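Local coordinates for protein PHO85 cyclin PHO80 (Saccharomyces cerevisiae, PDB 2PMI) that serves as the cyclin partner of the cyclin-dependent kinase PHO85 and, when phosphate is plentiful, negatively regulates genes that respond to phosphate starvation, at residues B[21-26]-B[241-246]; B[30-35]-B[90-95]; B[40-45]-B[225-230]; B[95-100]-B[215-220]; B[132-137]-B[169-174]. All blocks are in the same frame, centred on the assembly; numbering follows the deposited sequence.

Contact 1. Residues B[21-26]-B[241-246]; sequences VILPAD and VDYVLP
V21, I22 and L23, near the N terminus, run beside Y243, V244 and L245, near the end of the modelled chain, and the two segments are joined by one parallel beta bridge. V244 supplies both halves of it: V244 N donates to V21 O (3.0 Å), and V244 O accepts from L23 N (3.1 Å). I22 CA makes a CA-H...O contact with V244 O, 3.2 Å.

On one flank the bridge is covered by the Y243 ring. V21 CG1 lies over a face of that ring, 3.9 Å from its centroid, placed there by a first torsion (37°) that sets this methyl between the backbone N and the carbonyl carbon. L23 slants across the same side chain, L23 CD1 lying 3.5 Å from Y243 CB. On another flank, I22 CG2 meets P246 CG at 3.6 Å.

A second shell fixes these pieces. The Y243 hydroxyl bonds to D34 at the start of helix 32-51, R41 of that helix grips V241 O, and Y221 bonds to P24 O. The case illustrates how two irregular tails can be joined economically: two backbone bonds set the register, while apolar side chains seal one flank and a buried phenol ties it to the helical body.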
# COMPACT_ATOMS: atom_id res chain seq x y z
N VAL B 21 25.65 11.68 -20.51
CA VAL B 21 24.72 10.57 -20.43
C VAL B 21 23.29 10.98 -20.78
O VAL B 21 22.88 12.10 -20.49
CB VAL B 21 24.73 9.96 -19.01
CG1 VAL B 21 24.89 11.07 -18.00
CG2 VAL B 21 23.43 9.20 -18.75
N ILE B 22 22.54 10.08 -21.41
CA ILE B 22 21.16 10.33 -21.78
C ILE B 22 20.31 9.41 -20.94
O ILE B 22 20.42 8.20 -21.06
CB ILE B 22 20.90 9.99 -23.25
CG1 ILE B 22 21.70 10.95 -24.15
CG2 ILE B 22 19.40 10.06 -23.54
CD1 ILE B 22 21.86 10.45 -25.59
N LEU B 23 19.44 9.98 -20.11
CA LEU B 23 18.59 9.20 -19.21
C LEU B 23 17.30 8.69 -19.84
O LEU B 23 16.85 9.21 -20.85
CB LEU B 23 18.23 10.06 -17.98
CG LEU B 23 19.40 10.63 -17.17
CD1 LEU B 23 18.93 11.93 -16.52
CD2 LEU B 23 19.89 9.62 -16.14
N PRO B 24 16.70 7.64 -19.24
CA PRO B 24 15.47 6.95 -19.62
C PRO B 24 14.26 7.78 -19.20
O PRO B 24 14.34 8.53 -18.23
CB PRO B 24 15.51 5.67 -18.80
CG PRO B 24 16.94 5.52 -18.40
CD PRO B 24 17.37 6.91 -18.15
N ALA B 25 13.15 7.66 -19.90
CA ALA B 25 11.96 8.41 -19.53
C ALA B 25 11.42 7.89 -18.20
O ALA B 25 10.65 8.57 -17.51
CB ALA B 25 10.89 8.30 -20.61
N ASP B 26 11.84 6.68 -17.83
CA ASP B 26 11.42 6.02 -16.59
C ASP B 26 12.53 6.00 -15.54
O ASP B 26 13.51 5.27 -15.69
CB ASP B 26 10.98 4.60 -16.92
CG ASP B 26 10.46 3.85 -15.71
OD1 ASP B 26 10.01 2.70 -15.90
OD2 ASP B 26 10.51 4.40 -14.59
N VAL B 241 29.18 15.26 -14.66
CA VAL B 241 28.33 14.70 -15.73
C VAL B 241 27.21 15.64 -16.20
O VAL B 241 26.68 16.44 -15.42
CB VAL B 241 27.65 13.38 -15.27
CG1 VAL B 241 27.50 12.46 -16.45
CG2 VAL B 241 28.43 12.72 -14.14
N ASP B 242 26.83 15.52 -17.47
CA ASP B 242 25.76 16.33 -18.05
C ASP B 242 24.59 15.43 -18.40
O ASP B 242 24.62 14.76 -19.44
CB ASP B 242 26.23 17.02 -19.35
CG ASP B 242 27.01 18.29 -19.09
OD1 ASP B 242 26.75 18.95 -18.07
OD2 ASP B 242 27.86 18.65 -19.94
N TYR B 243 23.55 15.40 -17.57
CA TYR B 243 22.41 14.54 -17.86
C TYR B 243 21.38 15.16 -18.77
O TYR B 243 20.75 16.16 -18.43
CB TYR B 243 21.72 14.10 -16.57
CG TYR B 243 22.59 13.30 -15.65
CD1 TYR B 243 23.45 13.94 -14.76
CD2 TYR B 243 22.54 11.90 -15.65
CE1 TYR B 243 24.25 13.20 -13.89
CE2 TYR B 243 23.33 11.16 -14.78
CZ TYR B 243 24.19 11.81 -13.90
OH TYR B 243 24.97 11.09 -13.04
N VAL B 244 21.20 14.55 -19.93
CA VAL B 244 20.25 15.00 -20.94
C VAL B 244 19.07 14.05 -21.00
O VAL B 244 19.23 12.87 -21.33
CB VAL B 244 20.91 15.02 -22.34
CG1 VAL B 244 19.89 15.45 -23.39
CG2 VAL B 244 22.11 15.95 -22.33
N LEU B 245 17.88 14.54 -20.69
CA LEU B 245 16.70 13.70 -20.73
C LEU B 245 16.00 13.87 -22.07
O LEU B 245 15.58 14.96 -22.42
CB LEU B 245 15.75 14.05 -19.58
CG LEU B 245 14.42 13.31 -19.39
CD1 LEU B 245 14.62 11.81 -19.36
CD2 LEU B 245 13.78 13.77 -18.09
N PRO B 246 15.90 12.78 -22.86
CA PRO B 246 15.26 12.75 -24.18
C PRO B 246 14.15 13.77 -24.32
O PRO B 246 13.22 13.80 -23.52
CB PRO B 246 14.76 11.32 -24.26
CG PRO B 246 15.88 10.58 -23.62
CD PRO B 246 16.21 11.42 -22.41

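Contact 2. Residues B[30-35]-B[90-95]; sequences CSRTDL and LEHCVL
R32 lays its aliphatic stem over the imidazole of H92, and this is the more closely packed part of the contact. R32 CG sits 3.5 Å from the H92 ring centroid, 24° off the normal, a CH-pi approach displaced toward the rim. The ring is presented to it by a first torsion of -58°, which turns CG of H92 anti to the carbonyl carbon, and ND1 of H92 makes a weak bond to F27 O. Next to the pair, in the buried part, L35 CD1 packs against L95 CD1 at 3.6 Å, the two leucines joining the first turns of helices 32-51 and 92-108.

The outer, partly exposed side is looser. Beyond CG the arginine bends at chi3, and its guanidinium, turned 63° from the imidazole plane, does not stack on it. R32 NH1 comes to 3.0 Å from L90 O, but at an angle too poor for a hydrogen bond. K86 lies close by with a like charge. The start of helix 32-51 is nevertheless well defined: S31, the N-cap, takes D34 N on S31 OG at 3.0 Å and, weakly, T33 N.

E91, at the N-cap position of helix 92-108, bonds through OE1 to the backbone of the other protein chain, probably the kinase. Chemically, S31 caps its own helix, while the link between the two helix starts rests on carbon packing and the CH-pi approach.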
# COMPACT_ATOMS: atom_id res chain seq x y z
N CYS B 30 16.68 3.86 -14.53
CA CYS B 30 17.78 4.80 -14.45
C CYS B 30 18.70 4.44 -13.28
O CYS B 30 18.24 3.92 -12.26
CB CYS B 30 17.20 6.21 -14.30
SG CYS B 30 18.35 7.44 -13.73
N SER B 31 19.99 4.72 -13.42
CA SER B 31 20.99 4.41 -12.39
C SER B 31 20.76 5.04 -11.01
O SER B 31 20.75 6.27 -10.89
CB SER B 31 22.37 4.82 -12.89
OG SER B 31 23.26 5.01 -11.81
N ARG B 32 20.59 4.22 -9.98
CA ARG B 32 20.37 4.76 -8.64
C ARG B 32 21.45 5.78 -8.27
O ARG B 32 21.22 6.71 -7.49
CB ARG B 32 20.37 3.66 -7.59
CG ARG B 32 19.09 2.84 -7.53
CD ARG B 32 19.12 1.86 -6.35
NE ARG B 32 20.42 1.85 -5.68
CZ ARG B 32 20.69 1.18 -4.56
NH1 ARG B 32 19.74 0.46 -3.98
NH2 ARG B 32 21.91 1.25 -4.02
N THR B 33 22.65 5.59 -8.81
CA THR B 33 23.73 6.51 -8.54
C THR B 33 23.41 7.81 -9.27
O THR B 33 23.46 8.87 -8.66
CB THR B 33 25.11 5.92 -8.99
OG1 THR B 33 25.54 4.96 -8.01
CG2 THR B 33 26.18 7.00 -9.12
N ASP B 34 23.05 7.73 -10.54
CA ASP B 34 22.72 8.94 -11.29
C ASP B 34 21.61 9.75 -10.62
O ASP B 34 21.59 10.97 -10.72
CB ASP B 34 22.31 8.62 -12.73
CG ASP B 34 23.49 8.23 -13.59
OD1 ASP B 34 24.63 8.64 -13.29
OD2 ASP B 34 23.27 7.52 -14.59
N LEU B 35 20.68 9.07 -9.95
CA LEU B 35 19.62 9.80 -9.26
C LEU B 35 20.25 10.59 -8.12
O LEU B 35 20.24 11.81 -8.11
CB LEU B 35 18.57 8.84 -8.70
CG LEU B 35 17.49 8.44 -9.70
CD1 LEU B 35 16.44 7.56 -9.00
CD2 LEU B 35 16.85 9.71 -10.29
N LEU B 90 18.18 1.56 -0.59
CA LEU B 90 16.99 2.36 -0.78
C LEU B 90 16.63 2.22 -2.27
O LEU B 90 17.52 2.29 -3.13
CB LEU B 90 17.28 3.83 -0.45
CG LEU B 90 17.85 4.27 0.92
CD1 LEU B 90 18.22 5.76 0.84
CD2 LEU B 90 16.85 4.01 2.03
N GLU B 91 15.34 2.00 -2.54
CA GLU B 91 14.82 1.87 -3.90
C GLU B 91 14.66 3.24 -4.58
O GLU B 91 14.56 4.26 -3.91
CB GLU B 91 13.44 1.20 -3.87
CG GLU B 91 13.39 -0.16 -3.19
CD GLU B 91 12.04 -0.86 -3.38
OE1 GLU B 91 11.61 -1.00 -4.55
OE2 GLU B 91 11.42 -1.28 -2.39
N HIS B 92 14.60 3.23 -5.92
CA HIS B 92 14.44 4.43 -6.75
C HIS B 92 13.31 5.36 -6.28
O HIS B 92 13.57 6.48 -5.86
CB HIS B 92 14.15 4.03 -8.18
CG HIS B 92 15.21 3.16 -8.79
ND1 HIS B 92 16.13 3.64 -9.70
CD2 HIS B 92 15.53 1.87 -8.57
CE1 HIS B 92 16.97 2.68 -10.02
NE2 HIS B 92 16.63 1.59 -9.34
N CYS B 93 12.07 4.89 -6.38
CA CYS B 93 10.93 5.66 -5.93
C CYS B 93 11.21 6.28 -4.56
O CYS B 93 10.90 7.44 -4.32
CB CYS B 93 9.69 4.78 -5.83
SG CYS B 93 9.16 3.99 -7.36
N VAL B 94 11.80 5.51 -3.65
CA VAL B 94 12.09 6.07 -2.34
C VAL B 94 13.03 7.26 -2.45
O VAL B 94 12.97 8.18 -1.66
CB VAL B 94 12.69 5.00 -1.39
CG1 VAL B 94 13.21 5.65 -0.10
CG2 VAL B 94 11.64 4.00 -1.04
N LEU B 95 13.91 7.25 -3.45
CA LEU B 95 14.85 8.34 -3.65
C LEU B 95 14.08 9.60 -4.06
O LEU B 95 14.22 10.66 -3.45
CB LEU B 95 15.86 7.98 -4.74
CG LEU B 95 16.61 6.65 -4.56
CD1 LEU B 95 17.53 6.44 -5.74
CD2 LEU B 95 17.40 6.66 -3.24

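Contact 3. Residues B[40-45]-B[225-230]; sequences SRMLVS and VQLVGS
R41 and M42, adjacent on helix 32-51, hold V228 between them where helix 216-227 gives way to the following loop. The isopropyl group of V228 lies across the methionine at about a right angle, with V228 CG1 3.6 Å from M42 CA and V228 CG2 3.9 Å from M42 CB. On its other flank V228 CB meets R41 CB at 3.8 Å, where the arginine begins an extended run from CG to NE. With CG anti to the carbonyl carbon (chi1 -73°), that run carries the guanidinium alongside the valine to its carbonyl. There R41 NH1 donates to V228 O at 3.2 Å; the donor sits in the carbonyl plane, while the acceptor lies 24° out of the guanidinium plane. G229 O is also near R41 NH1, at 3.1 Å, and close to the guanidinium plane. R41 NH2 has main-chain partners of its own, V241 O and R239 O, so that one buried cation is surrounded by main-chain oxygens, an environment that would be expected to favour its charge. The methionine instead bends at chi2 and chi3, which brings M42 SD to 3.7 Å from L227 CD1.

The site joins the first modelled helix, 32-51, to the last, 216-227. Away from it, S40 faces I77, F78 and F81 of helix 77-86, and L43 packs on L99 and I102 of helix 92-108, which places helix 32-51 between those helices and the C-terminal chain.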
# COMPACT_ATOMS: atom_id res chain seq x y z
N SER B 40 20.95 15.18 -5.23
CA SER B 40 21.89 15.94 -4.40
C SER B 40 22.15 17.34 -4.95
O SER B 40 22.20 18.32 -4.20
CB SER B 40 23.20 15.17 -4.28
OG SER B 40 22.99 13.94 -3.63
N ARG B 41 22.35 17.42 -6.26
CA ARG B 41 22.60 18.69 -6.92
C ARG B 41 21.44 19.62 -6.60
O ARG B 41 21.63 20.71 -6.05
CB ARG B 41 22.70 18.51 -8.44
CG ARG B 41 23.98 17.83 -8.92
CD ARG B 41 23.93 17.63 -10.43
NE ARG B 41 25.24 17.33 -11.00
CZ ARG B 41 25.46 17.13 -12.30
NH1 ARG B 41 24.45 17.20 -13.17
NH2 ARG B 41 26.69 16.88 -12.74
N MET B 42 20.24 19.18 -6.95
CA MET B 42 19.05 19.97 -6.69
C MET B 42 19.01 20.39 -5.23
O MET B 42 18.68 21.53 -4.90
CB MET B 42 17.82 19.13 -7.00
CG MET B 42 16.53 19.85 -6.74
SD MET B 42 16.43 21.31 -7.77
CE MET B 42 15.95 20.53 -9.30
N LEU B 43 19.37 19.45 -4.35
CA LEU B 43 19.35 19.66 -2.92
C LEU B 43 20.28 20.76 -2.38
O LEU B 43 19.92 21.47 -1.44
CB LEU B 43 19.65 18.34 -2.21
CG LEU B 43 18.80 18.10 -0.97
CD1 LEU B 43 17.36 17.96 -1.39
CD2 LEU B 43 19.28 16.86 -0.23
N VAL B 44 21.48 20.91 -2.96
CA VAL B 44 22.38 21.96 -2.49
C VAL B 44 22.03 23.25 -3.18
O VAL B 44 22.43 24.32 -2.75
CB VAL B 44 23.87 21.65 -2.77
CG1 VAL B 44 24.32 20.53 -1.89
CG2 VAL B 44 24.06 21.30 -4.20
N SER B 45 21.27 23.14 -4.26
CA SER B 45 20.85 24.30 -5.01
C SER B 45 19.79 25.02 -4.19
O SER B 45 19.82 26.24 -4.04
CB SER B 45 20.29 23.87 -6.37
OG SER B 45 19.80 24.98 -7.10
N VAL B 225 16.14 17.03 -13.93
CA VAL B 225 17.01 16.95 -15.08
C VAL B 225 16.96 18.27 -15.83
O VAL B 225 17.97 18.73 -16.37
CB VAL B 225 16.58 15.82 -16.03
CG1 VAL B 225 17.51 15.77 -17.24
CG2 VAL B 225 16.59 14.50 -15.27
N GLN B 226 15.79 18.89 -15.85
CA GLN B 226 15.66 20.17 -16.54
C GLN B 226 16.37 21.25 -15.73
O GLN B 226 16.97 22.16 -16.29
CB GLN B 226 14.19 20.54 -16.70
CG GLN B 226 13.98 21.84 -17.45
CD GLN B 226 12.53 22.30 -17.44
OE1 GLN B 226 11.99 22.67 -16.39
NE2 GLN B 226 11.90 22.29 -18.61
N LEU B 227 16.31 21.13 -14.40
CA LEU B 227 16.94 22.12 -13.55
C LEU B 227 18.43 21.97 -13.38
O LEU B 227 19.21 22.71 -13.97
CB LEU B 227 16.28 22.13 -12.16
CG LEU B 227 15.10 23.08 -11.94
CD1 LEU B 227 14.70 23.10 -10.46
CD2 LEU B 227 15.48 24.47 -12.40
N VAL B 228 18.83 21.00 -12.56
CA VAL B 228 20.23 20.74 -12.26
C VAL B 228 20.80 19.67 -13.16
O VAL B 228 21.81 19.03 -12.83
CB VAL B 228 20.39 20.31 -10.79
CG1 VAL B 228 19.94 21.43 -9.87
CG2 VAL B 228 19.56 19.04 -10.51
N GLY B 229 20.15 19.46 -14.31
CA GLY B 229 20.61 18.46 -15.26
C GLY B 229 22.03 18.69 -15.74
O GLY B 229 22.83 17.76 -15.81
N SER B 230 22.34 19.93 -16.09
CA SER B 230 23.67 20.26 -16.56
C SER B 230 24.60 20.34 -15.36
O SER B 230 24.16 20.36 -14.21
CB SER B 230 23.68 21.60 -17.28
OG SER B 230 22.77 21.58 -18.36

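Contact 4. Residues B[95-100]-B[215-220]; sequences LMTSLY and NVLDKY
Y100 and Y220 meet as an offset edge-to-face pair where two helices of the cyclin fold cross, the edge of Y100 turned toward a face of Y220, with centroids 5.3 Å apart and planes at 82°. Helix 92-108, of the cyclin-family region, is crossed here almost at a right angle by helix 216-227, the local axes approaching to 9.4 Å at 82°. Over that face of Y220 also lies Y100 CB, 4.0 Å from the Y220 ring centroid, so the same residue supplies both a methylene and a ring edge. At the rim of Y220, near its plane, stands L99 CD2. The Y100 ring in turn has the Y220 hydroxyl at its edge, while V216 CG1 comes in obliquely, 3.4 Å from Y100 CD1.

Y100 reaches the crossing because its CG lies anti to the backbone N (chi1 157°), and its far end is secured elsewhere, the hydroxyl bonding to N176 ND2. One turn earlier M96, bent at chi2 and chi3, curls M96 CE to 3.5 Å from Y220 CB and sets its own CB against L217 CD2. Every residue that touches here is buried, and between these two segments the contact is made without a hydrogen bond.

Helix 32-51 packs on L95 and L99 through I39, and helix 119-134 on T97 and S98. T97 OG1 is hydrogen-bonded back to C93 O of its own helix, and the same T97 OG1 has L217 CD2 alongside at 3.4 Å.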
# COMPACT_ATOMS: atom_id res chain seq x y z
N LEU B 95 13.91 7.25 -3.45
CA LEU B 95 14.85 8.34 -3.65
C LEU B 95 14.08 9.60 -4.06
O LEU B 95 14.22 10.66 -3.45
CB LEU B 95 15.86 7.98 -4.74
CG LEU B 95 16.61 6.65 -4.56
CD1 LEU B 95 17.53 6.44 -5.74
CD2 LEU B 95 17.40 6.66 -3.24
N MET B 96 13.27 9.47 -5.10
CA MET B 96 12.48 10.58 -5.58
C MET B 96 11.59 11.11 -4.45
O MET B 96 11.63 12.30 -4.11
CB MET B 96 11.60 10.11 -6.75
CG MET B 96 12.38 9.81 -8.01
SD MET B 96 13.44 11.18 -8.41
CE MET B 96 12.23 12.46 -8.72
N THR B 97 10.79 10.22 -3.88
CA THR B 97 9.90 10.58 -2.80
C THR B 97 10.60 11.45 -1.77
O THR B 97 10.04 12.44 -1.30
CB THR B 97 9.37 9.32 -2.11
OG1 THR B 97 8.48 8.63 -3.00
CG2 THR B 97 8.64 9.69 -0.82
N SER B 98 11.82 11.08 -1.40
CA SER B 98 12.55 11.86 -0.41
C SER B 98 12.59 13.33 -0.82
O SER B 98 12.25 14.22 -0.03
CB SER B 98 13.97 11.32 -0.25
OG SER B 98 13.97 10.22 0.66
N LEU B 99 12.99 13.58 -2.07
CA LEU B 99 13.07 14.93 -2.59
C LEU B 99 11.70 15.58 -2.50
O LEU B 99 11.54 16.67 -1.93
CB LEU B 99 13.56 14.91 -4.03
CG LEU B 99 13.81 16.28 -4.65
CD1 LEU B 99 15.05 16.91 -4.03
CD2 LEU B 99 14.00 16.12 -6.15
N TYR B 100 10.70 14.92 -3.07
CA TYR B 100 9.34 15.44 -3.04
C TYR B 100 8.91 15.75 -1.60
O TYR B 100 8.16 16.70 -1.37
CB TYR B 100 8.40 14.41 -3.64
CG TYR B 100 6.97 14.56 -3.21
CD1 TYR B 100 6.15 15.53 -3.77
CD2 TYR B 100 6.43 13.70 -2.25
CE1 TYR B 100 4.82 15.64 -3.41
CE2 TYR B 100 5.09 13.80 -1.88
CZ TYR B 100 4.29 14.78 -2.47
OH TYR B 100 2.96 14.88 -2.13
N ASN B 215 1.50 10.92 -10.57
CA ASN B 215 2.34 11.55 -11.56
C ASN B 215 3.35 12.46 -10.86
O ASN B 215 4.17 13.13 -11.50
CB ASN B 215 1.46 12.33 -12.54
CG ASN B 215 0.31 11.47 -13.07
OD1 ASN B 215 0.49 10.68 -14.00
ND2 ASN B 215 -0.88 11.61 -12.47
N VAL B 216 3.31 12.46 -9.54
CA VAL B 216 4.23 13.29 -8.79
C VAL B 216 5.70 12.92 -9.05
O VAL B 216 6.44 13.72 -9.63
CB VAL B 216 3.96 13.21 -7.27
CG1 VAL B 216 4.76 14.26 -6.56
CG2 VAL B 216 2.48 13.40 -6.99
N LEU B 217 6.11 11.70 -8.65
CA LEU B 217 7.50 11.25 -8.79
C LEU B 217 8.13 11.45 -10.15
O LEU B 217 9.32 11.78 -10.24
CB LEU B 217 7.64 9.80 -8.34
CG LEU B 217 7.35 9.47 -6.86
CD1 LEU B 217 7.71 8.03 -6.58
CD2 LEU B 217 8.16 10.37 -5.94
N ASP B 218 7.35 11.25 -11.22
CA ASP B 218 7.87 11.47 -12.57
C ASP B 218 8.07 12.98 -12.72
O ASP B 218 9.15 13.45 -13.08
CB ASP B 218 6.85 11.02 -13.63
CG ASP B 218 6.25 9.66 -13.34
OD1 ASP B 218 5.89 9.40 -12.16
OD2 ASP B 218 6.12 8.86 -14.30
N LYS B 219 7.00 13.73 -12.44
CA LYS B 219 7.02 15.18 -12.52
C LYS B 219 8.32 15.72 -11.95
O LYS B 219 8.97 16.56 -12.57
CB LYS B 219 5.85 15.79 -11.74
CG LYS B 219 5.68 17.29 -11.97
CD LYS B 219 4.67 17.92 -11.02
CE LYS B 219 5.26 18.10 -9.62
NZ LYS B 219 4.27 18.64 -8.63
N TYR B 220 8.70 15.24 -10.77
CA TYR B 220 9.94 15.69 -10.15
C TYR B 220 11.17 15.19 -10.90
O TYR B 220 12.15 15.93 -11.08
CB TYR B 220 10.02 15.22 -8.72
CG TYR B 220 9.19 16.03 -7.77
CD1 TYR B 220 9.77 16.70 -6.70
CD2 TYR B 220 7.81 16.11 -7.93
CE1 TYR B 220 9.00 17.42 -5.81
CE2 TYR B 220 7.04 16.83 -7.05
CZ TYR B 220 7.64 17.49 -5.99
OH TYR B 220 6.86 18.19 -5.10

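Contact 5. Residues B[132-137]-B[169-174]; sequences KGLCDS and RIIPRD
L134 and I170 reach each other through contrasting first torsions. In L134, chi1 of -49° turns CG anti to the carbonyl carbon and directs the isobutyl fork at the facing loop. In I170, chi1 of 60° sets CG1 between the backbone N and the carbonyl carbon, and an extended second torsion carries CD1 on toward helix 119-134. There the methyl finds G133, whose lack of a side chain lets I170 CD1 settle 3.8 Å from G133 CA.

The fork of L134 divides the work. L134 CD1 reaches toward the P172 ring, meeting P172 CD at 4.0 Å, while L134 CD2 rests against I171 CG1 at 4.1 Å, crossing that side chain obliquely, and also against I170 CG1 at 4.2 Å. P172 presents its ring from the centre of an inverse gamma turn, and the turn redirects the chain just past the leucine. The side chains meet through apolar atoms, and the spacing is that of comfortable van der Waals packing.

Polar groups of the backbone are satisfied nearby: I170 O accepts from Y101 OH of helix 92-108, and R169 O from N176. L134 and P172 both pack on T97, so helix 92-108 backs the junction. The other protein chain lies close: D136 and R173 each form salt bridges with side chains of that chain, and K132 bonds to it through both O and NZ.

In this cyclin fold, then, the end of helix 119-134 packs on the loop before helix 176-183, close to charged residues that bind the other chain, consistent with kinase binding.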
# COMPACT_ATOMS: atom_id res chain seq x y z
N LYS B 132 9.69 2.73 4.65
CA LYS B 132 8.80 1.98 5.51
C LYS B 132 7.33 2.11 5.14
O LYS B 132 6.61 1.11 5.07
CB LYS B 132 9.00 2.38 6.97
CG LYS B 132 10.32 1.90 7.55
CD LYS B 132 10.57 2.44 8.95
CE LYS B 132 9.52 1.97 9.94
NZ LYS B 132 9.72 2.57 11.29
N GLY B 133 6.87 3.33 4.86
CA GLY B 133 5.47 3.51 4.54
C GLY B 133 5.05 3.14 3.13
O GLY B 133 3.87 2.92 2.86
N LEU B 134 6.02 3.03 2.23
CA LEU B 134 5.71 2.73 0.84
C LEU B 134 6.29 1.45 0.25
O LEU B 134 5.90 1.06 -0.85
CB LEU B 134 6.15 3.89 -0.05
CG LEU B 134 5.79 5.33 0.30
CD1 LEU B 134 6.31 6.25 -0.79
CD2 LEU B 134 4.29 5.48 0.44
N CYS B 135 7.21 0.79 0.94
CA CYS B 135 7.84 -0.39 0.34
C CYS B 135 7.61 -1.76 0.98
O CYS B 135 7.24 -1.87 2.15
CB CYS B 135 9.34 -0.13 0.24
SG CYS B 135 9.75 1.15 -0.94
N ASP B 136 7.84 -2.82 0.19
CA ASP B 136 7.70 -4.18 0.68
C ASP B 136 8.96 -4.56 1.44
O ASP B 136 8.88 -5.12 2.53
CB ASP B 136 7.45 -5.14 -0.47
CG ASP B 136 6.06 -4.98 -1.08
OD1 ASP B 136 5.11 -4.75 -0.31
OD2 ASP B 136 5.92 -5.07 -2.31
N SER B 137 10.12 -4.24 0.88
CA SER B 137 11.39 -4.51 1.54
C SER B 137 11.76 -3.26 2.37
O SER B 137 11.90 -2.16 1.83
CB SER B 137 12.48 -4.80 0.48
OG SER B 137 13.79 -4.88 1.04
N ARG B 169 0.64 11.65 5.60
CA ARG B 169 0.25 11.86 4.20
C ARG B 169 1.49 11.81 3.34
O ARG B 169 1.87 12.77 2.68
CB ARG B 169 -0.47 13.20 4.05
CG ARG B 169 -1.73 13.25 4.88
CD ARG B 169 -2.82 14.02 4.18
NE ARG B 169 -3.11 13.53 2.84
CZ ARG B 169 -4.32 13.17 2.43
NH1 ARG B 169 -5.36 13.22 3.26
NH2 ARG B 169 -4.51 12.76 1.18
N ILE B 170 2.11 10.63 3.38
CA ILE B 170 3.35 10.32 2.69
C ILE B 170 3.25 9.77 1.27
O ILE B 170 4.28 9.67 0.60
CB ILE B 170 4.10 9.29 3.50
CG1 ILE B 170 3.22 8.03 3.60
CG2 ILE B 170 4.41 9.83 4.87
CD1 ILE B 170 3.77 6.93 4.46
N ILE B 171 2.06 9.41 0.80
CA ILE B 171 1.92 8.85 -0.56
C ILE B 171 1.93 9.97 -1.61
O ILE B 171 0.97 10.72 -1.76
CB ILE B 171 0.61 8.02 -0.71
CG1 ILE B 171 0.50 6.96 0.40
CG2 ILE B 171 0.59 7.30 -2.06
CD1 ILE B 171 -0.90 6.30 0.47
N PRO B 172 3.03 10.07 -2.38
CA PRO B 172 3.17 11.09 -3.41
C PRO B 172 2.14 10.99 -4.52
O PRO B 172 2.35 10.33 -5.53
CB PRO B 172 4.59 10.87 -3.92
CG PRO B 172 4.72 9.39 -3.83
CD PRO B 172 4.10 9.07 -2.48
N ARG B 173 1.01 11.64 -4.31
CA ARG B 173 -0.05 11.64 -5.30
C ARG B 173 -0.40 13.12 -5.58
O ARG B 173 -0.31 13.98 -4.69
CB ARG B 173 -1.23 10.85 -4.75
CG ARG B 173 -1.96 9.96 -5.76
CD ARG B 173 -2.97 9.11 -5.02
NE ARG B 173 -4.04 8.63 -5.87
CZ ARG B 173 -5.10 7.96 -5.41
NH1 ARG B 173 -5.19 7.72 -4.11
NH2 ARG B 173 -6.05 7.56 -6.24
N ASP B 174 -0.77 13.41 -6.83
CA ASP B 174 -1.09 14.77 -7.28
C ASP B 174 -1.65 15.75 -6.27
O ASP B 174 -1.08 16.81 -6.08
CB ASP B 174 -2.01 14.72 -8.51
CG ASP B 174 -1.29 14.19 -9.75
OD1 ASP B 174 -0.04 14.19 -9.74
OD2 ASP B 174 -1.96 13.78 -10.72

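Overall arrangement
From the N terminus, 21-26 enters contact 1, the outermost closure, which pairs with 241-246 and encloses all the others. Residues 30-35 then open contact 2, closed at 90-95; within it begins contact 3, whose partner 225-230 comes much later, so contacts 2 and 3 cross. Contact 4, starting at L95 where contact 2 ends, closes at 215-220 inside the span of contact 3, and contact 5 (132-137 with 169-174) lies within contact 4. Helix 32-51 serves contacts 2 and 3, helix 92-108 contacts 2 and 4, and helix 216-227 contacts 3 and 4. Hydrogen bonds join contacts 1 and 2, 1 and 3, and 4 and 5.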